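Local coordinates for protein flavodoxin (Bacteroides uniformis, PDB 4J8P) that binds flavin mononucleotide in a flavodoxin-like fold and probably serves as a redox flavoprotein in electron transfer, at residues Glu151-Lys154 with Gln155-Lys159. Sequence-based numbering, arbitrary orientation.
Sequences ETVK and QWIKK
The carboxylate of Glu151 and the amide of Gln155 meet with their planes turned 52° apart, joined by one bond from Gln155 NE2 to Glu151 OE2 (2.9 Å). The oxygen accepts with its anti lone pair, on the side away from OE1, and lies almost in the amide plane. Glu151 reaches this position with CG anti to its backbone N (chi1 -163°) and a bend at chi2 that turns the acid forward, toward the next turn. Lys158 NZ lies 3.8 Å from the same OE2, a long salt bridge. The third flat group, the indole of Trp156, has Ile157 CD1 on one face, 3.6 Å above the plane and offset toward the rim.

The pairs Glu151-Gln155 and Val153-Ile157 are a worked example of i to i+4 spacing in the C-terminal helix 150-158, which flanks the parallel flavodoxin-like sheet; Lys158 reaches Glu151 from two turns on. The main chain makes the regular i to i+4 bonds, including Ile157 N to Val153 O (3.0 Å) and Lys158 N to Lys154 O (2.7 Å). On the inner side, CG1 of Val153 and CG1 of Ile157 lie 4.2 Å apart and both residues pack on helix 18-30, while Trp156 reaches Ile113 and Phe115 of strand 111-117. At the C-terminus, the side chain of Lys159 turns back so that NZ donates to Trp156 O (2.7 Å).

Polar chemistry is thus sorted to the outer face and apolar packing to the inner one. Glu151 OE2 accepts from the amide and has the ammonium only at the distance of a weak salt bridge; the Lys158 charge would probably favour the ionised acid, whose negative charge would in turn ease the like charges of Lys154 NZ and Lys158 NZ, 5.1 Å apart.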
loop_
_atom_site.group_PDB
_atom_site.type_symbol
_atom_site.label_atom_id
_atom_site.label_comp_id
_atom_site.label_asym_id
_atom_site.label_seq_id
_atom_site.Cartn_x
_atom_site.Cartn_y
_atom_site.Cartn_z
ATOM N N GLU A 151 -9.994 11.872 -13.149
ATOM C CA GLU A 151 -11.435 11.869 -12.892
ATOM C C GLU A 151 -11.882 10.752 -11.930
ATOM O O GLU A 151 -12.641 11.053 -11.012
ATOM C CB GLU A 151 -12.233 11.791 -14.199
ATOM C CG GLU A 151 -13.703 12.190 -14.064
ATOM C CD GLU A 151 -14.049 13.427 -13.246
ATOM O OE1 GLU A 151 -13.387 14.476 -13.421
ATOM O OE2 GLU A 151 -15.007 13.346 -12.443
ATOM N N THR A 152 -11.411 9.496 -12.098
ATOM C CA THR A 152 -11.830 8.429 -11.172
ATOM C C THR A 152 -11.319 8.715 -9.744
ATOM O O THR A 152 -12.041 8.454 -8.777
ATOM C CB THR A 152 -11.415 7.026 -11.636
ATOM O OG1 THR A 152 -9.996 6.856 -11.537
ATOM C CG2 THR A 152 -11.910 6.697 -13.052
ATOM N N VAL A 153 -10.108 9.289 -9.615
ATOM C CA VAL A 153 -9.536 9.595 -8.297
ATOM C C VAL A 153 -10.254 10.820 -7.691
ATOM O O VAL A 153 -10.608 10.783 -6.508
ATOM C CB VAL A 153 -7.997 9.779 -8.361
ATOM C CG1 VAL A 153 -7.441 10.255 -7.023
ATOM C CG2 VAL A 153 -7.316 8.479 -8.788
ATOM N N LYS A 154 -10.539 11.866 -8.512
ATOM C CA LYS A 154 -11.264 13.059 -8.045
ATOM C C LYS A 154 -12.600 12.647 -7.401
ATOM O O LYS A 154 -12.910 13.119 -6.308
ATOM C CB LYS A 154 -11.506 14.039 -9.207
ATOM C CG LYS A 154 -12.269 15.316 -8.830
ATOM C CD LYS A 154 -12.495 16.213 -10.053
ATOM C CE LYS A 154 -13.432 17.361 -9.752
ATOM N NZ LYS A 154 -13.557 18.296 -10.909
ATOM N N GLN A 155 -13.347 11.734 -8.068
ATOM C CA GLN A 155 -14.651 11.215 -7.650
ATOM C C GLN A 155 -14.546 10.450 -6.348
ATOM O O GLN A 155 -15.396 10.629 -5.476
ATOM C CB GLN A 155 -15.291 10.332 -8.749
ATOM C CG GLN A 155 -15.825 11.170 -9.920
ATOM C CD GLN A 155 -16.553 10.401 -11.000
ATOM O OE1 GLN A 155 -17.339 9.480 -10.737
ATOM N NE2 GLN A 155 -16.372 10.827 -12.244
ATOM N N TRP A 156 -13.497 9.623 -6.185
ATOM C CA TRP A 156 -13.302 8.879 -4.949
ATOM C C TRP A 156 -13.048 9.841 -3.770
ATOM O O TRP A 156 -13.629 9.672 -2.708
ATOM C CB TRP A 156 -12.115 7.900 -5.097
ATOM C CG TRP A 156 -11.846 7.111 -3.849
ATOM C CD1 TRP A 156 -12.772 6.561 -3.012
ATOM C CD2 TRP A 156 -10.569 6.911 -3.219
ATOM N NE1 TRP A 156 -12.150 5.958 -1.946
ATOM C CE2 TRP A 156 -10.799 6.171 -2.036
ATOM C CE3 TRP A 156 -9.247 7.216 -3.581
ATOM C CZ2 TRP A 156 -9.750 5.704 -1.221
ATOM C CZ3 TRP A 156 -8.216 6.786 -2.760
ATOM C CH2 TRP A 156 -8.468 6.022 -1.608
ATOM N N ILE A 157 -12.185 10.848 -3.970
ATOM C CA ILE A 157 -11.813 11.806 -2.929
ATOM C C ILE A 157 -12.948 12.802 -2.637
ATOM O O ILE A 157 -13.183 13.111 -1.462
ATOM C CB ILE A 157 -10.475 12.515 -3.328
ATOM C CG1 ILE A 157 -9.322 11.459 -3.458
ATOM C CG2 ILE A 157 -10.088 13.647 -2.357
ATOM C CD1 ILE A 157 -9.075 10.571 -2.191
ATOM N N LYS A 158 -13.649 13.293 -3.671
ATOM C CA LYS A 158 -14.709 14.295 -3.439
ATOM C C LYS A 158 -15.950 13.694 -2.759
ATOM O O LYS A 158 -16.613 14.403 -2.001
ATOM C CB LYS A 158 -15.110 15.044 -4.727
ATOM C CG LYS A 158 -15.909 14.235 -5.749
ATOM C CD LYS A 158 -16.722 15.132 -6.676
ATOM C CE LYS A 158 -17.227 14.386 -7.887
ATOM N NZ LYS A 158 -16.210 14.354 -8.971
ATOM N N LYS A 159 -16.240 12.393 -3.014
ATOM C CA LYS A 159 -17.380 11.637 -2.459
ATOM C C LYS A 159 -18.689 12.415 -2.697
ATOM O O LYS A 159 -18.896 12.836 -3.856
ATOM C CB LYS A 159 -17.160 11.298 -0.967
ATOM C CG LYS A 159 -15.783 10.690 -0.727
ATOM C CD LYS A 159 -15.653 9.936 0.570
ATOM C CE LYS A 159 -14.253 9.386 0.747
ATOM N NZ LYS A 159 -13.867 8.386 -0.312
ATOM O OXT LYS A 159 -19.457 12.662 -1.737
#